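Local coordinates for protein CD1-2 antigen (Gallus gallus, PDB 3DBX) that probably binds lipids in the groove of its MHC-like domain, as CD1 family members do when presenting antigens to T cells, at residues V117-Y129 / P138-L152. Sequence-based numbering, arbitrary orientation.
Sequences VNIGEGGRDLVTY and PQRSTLLAKVMSNTL. With PLM (palmitic acid), chain F.
At the edge of the MHC-like antigen-binding platform, the hairpin of strands 117-121 and 124-129 meets the last strand of the floor and the helix that follows it after a short loop and packs on the sheet. R140, in that loop, grips the type I' turn E121-R124 that closes the hairpin. Its guanidinium works along its whole edge: NE and NH2 both reach D125 O, at 3.0 and 2.9 Å. NH2 also bonds E121 O at 2.7 Å. NH1 donates a nearly straight hydrogen bond (170°) to E121 OE1 as part of a salt bridge. The carboxylate's other oxygen pairs with R97. One face of the guanidinium carries L126 CD1; on the opposite face the R124 guanidinium stacks, planes 26° apart, while the neighbouring backbone carbonyls and E121 probably offset the like charges.

A classic beta bulge sets L126 and V127 together opposite I119, and both side chains end against the helix. L126 reaches M148 SD with CD2 at 3.7 Å because CG extends away from the backbone N (chi1 178°); CD1 goes to L144 and A145. V127 sets CG1 on S149 CB and CG2 against M148 SD. Q139 N bonds L126 O at 3.0 Å, and Q139 NE2 and CD pack against T128 CB and CG2.

Deeper in, I119 CD1 meets L152 CD1 at 4.2 Å. L152 CD2 and I119 CD1 both touch the palmitic acid, here lining the hydrophobic groove between helices and sheet that characterises CD1 proteins.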
loop_
_atom_site.group_PDB
_atom_site.type_symbol
_atom_site.label_atom_id
_atom_site.label_comp_id
_atom_site.label_asym_id
_atom_site.label_seq_id
_atom_site.Cartn_x
_atom_site.Cartn_y
_atom_site.Cartn_z
ATOM N N VAL A 117 -16.606 1.130 7.722
ATOM C CA VAL A 117 -16.787 0.235 6.580
ATOM C C VAL A 117 -17.122 1.052 5.341
ATOM O O VAL A 117 -18.147 1.754 5.304
ATOM C CB VAL A 117 -17.904 -0.794 6.754
ATOM C CG1 VAL A 117 -17.922 -1.724 5.532
ATOM C CG2 VAL A 117 -17.721 -1.600 8.021
ATOM N N ASN A 118 -16.260 0.940 4.328
ATOM C CA ASN A 118 -16.459 1.613 3.046
ATOM C C ASN A 118 -16.561 0.647 1.866
ATOM O O ASN A 118 -15.720 -0.226 1.711
ATOM C CB ASN A 118 -15.287 2.564 2.794
ATOM C CG ASN A 118 -15.221 3.690 3.794
ATOM O OD1 ASN A 118 -16.221 4.082 4.367
ATOM N ND2 ASN A 118 -14.040 4.210 4.011
ATOM N N ILE A 119 -17.573 0.832 1.020
ATOM C CA ILE A 119 -17.703 0.064 -0.229
ATOM C C ILE A 119 -17.525 0.969 -1.455
ATOM O O ILE A 119 -18.115 2.033 -1.521
ATOM C CB ILE A 119 -19.073 -0.698 -0.317
ATOM C CG1 ILE A 119 -19.284 -1.562 0.942
ATOM C CG2 ILE A 119 -19.115 -1.568 -1.540
ATOM C CD1 ILE A 119 -20.622 -2.315 1.020
ATOM N N GLY A 120 -16.716 0.528 -2.418
ATOM C CA GLY A 120 -16.595 1.192 -3.708
ATOM C C GLY A 120 -17.010 0.318 -4.884
ATOM O O GLY A 120 -17.013 -0.924 -4.798
ATOM N N GLU A 121 -17.360 0.971 -5.987
ATOM C CA GLU A 121 -17.588 0.290 -7.249
ATOM C C GLU A 121 -16.897 1.078 -8.343
ATOM O O GLU A 121 -16.943 2.318 -8.365
ATOM C CB GLU A 121 -19.090 0.161 -7.537
ATOM C CG GLU A 121 -19.451 -0.600 -8.821
ATOM C CD GLU A 121 -19.307 0.249 -10.077
ATOM O OE1 GLU A 121 -19.575 1.469 -10.022
ATOM O OE2 GLU A 121 -18.892 -0.295 -11.122
ATOM N N GLY A 122 -16.259 0.354 -9.260
ATOM C CA GLY A 122 -15.496 0.985 -10.333
ATOM C C GLY A 122 -14.457 1.977 -9.850
ATOM O O GLY A 122 -14.151 2.928 -10.554
ATOM N N GLY A 123 -13.921 1.775 -8.651
ATOM C CA GLY A 123 -12.816 2.603 -8.156
ATOM C C GLY A 123 -13.210 3.968 -7.621
ATOM O O GLY A 123 -12.383 4.849 -7.512
ATOM N N ARG A 124 -14.491 4.149 -7.310
ATOM C CA ARG A 124 -14.986 5.363 -6.677
ATOM C C ARG A 124 -15.853 4.917 -5.508
ATOM O O ARG A 124 -16.353 3.798 -5.523
ATOM C CB ARG A 124 -15.865 6.159 -7.667
ATOM C CG ARG A 124 -15.148 6.584 -8.945
ATOM C CD ARG A 124 -16.067 7.326 -9.926
ATOM N NE ARG A 124 -17.200 6.513 -10.381
ATOM C CZ ARG A 124 -18.479 6.896 -10.338
ATOM N NH1 ARG A 124 -18.820 8.082 -9.836
ATOM N NH2 ARG A 124 -19.428 6.088 -10.802
ATOM N N ASP A 125 -16.070 5.792 -4.525
ATOM C CA ASP A 125 -16.951 5.475 -3.390
ATOM C C ASP A 125 -18.345 5.117 -3.873
ATOM O O ASP A 125 -18.811 5.647 -4.889
ATOM C CB ASP A 125 -17.053 6.642 -2.406
ATOM C CG ASP A 125 -15.701 7.171 -1.969
ATOM O OD1 ASP A 125 -14.675 6.475 -2.185
ATOM O OD2 ASP A 125 -15.661 8.299 -1.419
ATOM N N LEU A 126 -18.997 4.210 -3.141
ATOM C CA LEU A 126 -20.353 3.761 -3.480
ATOM C C LEU A 126 -21.331 3.893 -2.306
ATOM O O LEU A 126 -22.354 4.547 -2.455
ATOM C CB LEU A 126 -20.354 2.329 -4.045
ATOM C CG LEU A 126 -21.717 1.711 -4.410
ATOM C CD1 LEU A 126 -22.376 2.474 -5.536
ATOM C CD2 LEU A 126 -21.589 0.226 -4.758
ATOM N N VAL A 127 -21.027 3.261 -1.164
ATOM C CA VAL A 127 -21.799 3.432 0.098
ATOM C C VAL A 127 -20.896 3.374 1.346
ATOM O O VAL A 127 -19.846 2.720 1.335
ATOM C CB VAL A 127 -22.982 2.404 0.265
ATOM C CG1 VAL A 127 -24.063 2.627 -0.776
ATOM C CG2 VAL A 127 -22.496 0.957 0.227
ATOM N N THR A 128 -21.290 4.058 2.420
ATOM C CA THR A 128 -20.526 3.958 3.674
ATOM C C THR A 128 -21.395 3.577 4.881
ATOM O O THR A 128 -22.579 3.875 4.902
ATOM C CB THR A 128 -19.681 5.234 3.965
ATOM O OG1 THR A 128 -18.755 4.961 5.027
ATOM C CG2 THR A 128 -20.552 6.410 4.349
ATOM N N TYR A 129 -20.802 2.911 5.870
ATOM C CA TYR A 129 -21.549 2.513 7.064
ATOM C C TYR A 129 -21.321 3.446 8.251
ATOM O O TYR A 129 -20.210 3.575 8.758
ATOM C CB TYR A 129 -21.292 1.044 7.436
ATOM C CG TYR A 129 -22.007 0.589 8.696
ATOM C CD1 TYR A 129 -23.404 0.517 8.745
ATOM C CD2 TYR A 129 -21.291 0.244 9.850
ATOM C CE1 TYR A 129 -24.068 0.105 9.900
ATOM C CE2 TYR A 129 -21.961 -0.171 11.025
ATOM C CZ TYR A 129 -23.345 -0.236 11.033
ATOM O OH TYR A 129 -24.023 -0.636 12.166
ATOM N N PRO A 138 -25.390 6.549 1.240
ATOM C CA PRO A 138 -24.963 6.622 -0.165
ATOM C C PRO A 138 -23.855 7.653 -0.396
ATOM O O PRO A 138 -23.914 8.755 0.155
ATOM C CB PRO A 138 -26.239 7.056 -0.901
ATOM C CG PRO A 138 -27.344 6.814 0.049
ATOM C CD PRO A 138 -26.774 7.032 1.399
ATOM N N GLN A 139 -22.859 7.280 -1.205
ATOM C CA GLN A 139 -21.710 8.138 -1.508
ATOM C C GLN A 139 -21.798 8.783 -2.897
ATOM O O GLN A 139 -21.149 9.802 -3.155
ATOM C CB GLN A 139 -20.410 7.348 -1.398
ATOM C CG GLN A 139 -20.103 6.732 -0.018
ATOM C CD GLN A 139 -19.453 7.710 0.950
ATOM O OE1 GLN A 139 -19.950 8.822 1.164
ATOM N NE2 GLN A 139 -18.341 7.300 1.543
ATOM N N ARG A 140 -22.575 8.174 -3.791
ATOM C CA ARG A 140 -22.865 8.755 -5.098
ATOM C C ARG A 140 -24.380 8.863 -5.222
ATOM O O ARG A 140 -25.098 8.374 -4.343
ATOM C CB ARG A 140 -22.224 7.946 -6.240
ATOM C CG ARG A 140 -22.749 6.537 -6.426
ATOM C CD ARG A 140 -22.045 5.805 -7.550
ATOM N NE ARG A 140 -20.717 5.332 -7.153
ATOM C CZ ARG A 140 -20.078 4.316 -7.725
ATOM N NH1 ARG A 140 -20.649 3.638 -8.709
ATOM N NH2 ARG A 140 -18.869 3.959 -7.296
ATOM N N SER A 141 -24.874 9.505 -6.282
ATOM C CA SER A 141 -26.317 9.781 -6.378
ATOM C C SER A 141 -27.118 8.959 -7.405
ATOM O O SER A 141 -28.158 9.416 -7.882
ATOM C CB SER A 141 -26.587 11.293 -6.526
ATOM O OG SER A 141 -26.087 11.813 -7.746
ATOM N N THR A 142 -26.664 7.740 -7.707
ATOM C CA THR A 142 -27.374 6.853 -8.657
ATOM C C THR A 142 -28.105 5.636 -8.019
ATOM O O THR A 142 -28.137 5.499 -6.790
ATOM C CB THR A 142 -26.452 6.413 -9.829
ATOM O OG1 THR A 142 -27.243 5.809 -10.864
ATOM C CG2 THR A 142 -25.354 5.442 -9.355
ATOM N N LEU A 143 -28.691 4.780 -8.867
ATOM C CA LEU A 143 -29.517 3.633 -8.444
ATOM C C LEU A 143 -28.749 2.573 -7.655
ATOM O O LEU A 143 -29.222 2.132 -6.603
ATOM C CB LEU A 143 -30.180 2.964 -9.652
ATOM C CG LEU A 143 -30.952 1.651 -9.452
ATOM C CD1 LEU A 143 -32.392 1.897 -8.974
ATOM C CD2 LEU A 143 -30.959 0.859 -10.751
ATOM N N LEU A 144 -27.584 2.153 -8.160
ATOM C CA LEU A 144 -26.810 1.109 -7.492
ATOM C C LEU A 144 -26.482 1.541 -6.069
ATOM O O LEU A 144 -26.514 0.721 -5.145
ATOM C CB LEU A 144 -25.536 0.760 -8.269
ATOM C CG LEU A 144 -24.528 -0.203 -7.623
ATOM C CD1 LEU A 144 -24.999 -1.649 -7.683
ATOM C CD2 LEU A 144 -23.168 -0.068 -8.283
ATOM N N ALA A 145 -26.185 2.830 -5.900
ATOM C CA ALA A 145 -25.931 3.403 -4.580
ATOM C C ALA A 145 -27.176 3.415 -3.698
ATOM O O ALA A 145 -27.086 3.166 -2.507
ATOM C CB ALA A 145 -25.360 4.801 -4.703
ATOM N N LYS A 146 -28.329 3.716 -4.293
ATOM C CA LYS A 146 -29.600 3.792 -3.567
ATOM C C LYS A 146 -30.083 2.402 -3.141
ATOM O O LYS A 146 -30.589 2.231 -2.032
ATOM C CB LYS A 146 -30.661 4.503 -4.428
ATOM C CG LYS A 146 -32.042 4.644 -3.795
ATOM C CD LYS A 146 -33.043 5.249 -4.779
ATOM C CE LYS A 146 -34.481 5.148 -4.265
ATOM N NZ LYS A 146 -35.476 5.592 -5.278
ATOM N N VAL A 147 -29.915 1.420 -4.032
ATOM C CA VAL A 147 -30.351 0.042 -3.809
ATOM C C VAL A 147 -29.501 -0.649 -2.726
ATOM O O VAL A 147 -30.048 -1.225 -1.781
ATOM C CB VAL A 147 -30.332 -0.775 -5.136
ATOM C CG1 VAL A 147 -30.482 -2.263 -4.868
ATOM C CG2 VAL A 147 -31.429 -0.294 -6.093
ATOM N N MET A 148 -28.177 -0.576 -2.858
ATOM C CA MET A 148 -27.267 -1.203 -1.908
ATOM C C MET A 148 -27.386 -0.621 -0.502
ATOM O O MET A 148 -27.304 -1.410 0.517
ATOM C CB MET A 148 -25.820 -1.078 -2.393
ATOM C CG MET A 148 -24.818 -1.747 -1.464
ATOM S SD MET A 148 -23.225 -1.968 -2.261
ATOM C CE MET A 148 -23.690 -3.138 -3.552
ATOM N N SER A 149 -27.556 0.758 -0.451
ATOM C CA SER A 149 -27.662 1.468 0.824
ATOM C C SER A 149 -28.963 1.123 1.560
ATOM O O SER A 149 -28.968 1.018 2.790
ATOM C CB SER A 149 -27.582 2.979 0.590
ATOM O OG SER A 149 -27.515 3.695 1.813
ATOM N N ASN A 150 -30.050 0.941 0.802
ATOM C CA ASN A 150 -31.379 0.665 1.372
ATOM C C ASN A 150 -31.535 -0.771 1.884
ATOM O O ASN A 150 -32.147 -1.010 3.029
ATOM C CB ASN A 150 -32.485 0.980 0.351
ATOM C CG ASN A 150 -32.775 2.467 0.242
ATOM O OD1 ASN A 150 -32.312 3.292 1.200
ATOM N ND2 ASN A 150 -33.541 2.839 -0.942
ATOM N N THR A 151 -30.999 -1.720 1.002
ATOM C CA THR A 151 -30.993 -3.142 1.363
ATOM C C THR A 151 -30.165 -3.380 2.626
ATOM O O THR A 151 -30.572 -4.132 3.511
ATOM C CB THR A 151 -30.429 -4.010 0.200
ATOM O OG1 THR A 151 -31.077 -3.651 -1.038
ATOM C CG2 THR A 151 -30.656 -5.494 0.460
ATOM N N LEU A 152 -29.004 -2.734 2.707
ATOM C CA LEU A 152 -28.122 -2.913 3.858
ATOM C C LEU A 152 -28.696 -2.342 5.167
ATOM O O LEU A 152 -28.629 -3.005 6.214
ATOM C CB LEU A 152 -26.718 -2.370 3.566
ATOM C CG LEU A 152 -25.843 -3.220 2.631
ATOM C CD1 LEU A 152 -24.623 -2.435 2.168
ATOM C CD2 LEU A 152 -25.432 -4.538 3.294
HETATM C C1 PLM F . -27.724 -11.973 0.030
HETATM O O1 PLM F . -26.935 -12.776 -0.531
HETATM O O2 PLM F . -28.657 -11.486 -0.650
HETATM C C2 PLM F . -27.570 -11.591 1.491
HETATM C C3 PLM F . -26.131 -11.802 1.971
HETATM C C4 PLM F . -25.902 -11.251 3.376
HETATM C C5 PLM F . -25.412 -9.800 3.359
HETATM C C6 PLM F . -23.897 -9.666 3.183
HETATM C C7 PLM F . -23.522 -8.422 2.378
HETATM C C8 PLM F . -22.956 -7.326 3.264
HETATM C C9 PLM F . -21.836 -6.571 2.553
HETATM C CA PLM F . -21.242 -5.544 3.512
HETATM C CB PLM F . -19.732 -5.412 3.369
HETATM C CC PLM F . -18.971 -6.276 4.369
HETATM C CD PLM F . -18.563 -5.494 5.611
HETATM C CE PLM F . -18.250 -6.471 6.724
HETATM C CF PLM F . -16.918 -6.153 7.392
HETATM C CG PLM F . -16.233 -7.433 7.858
#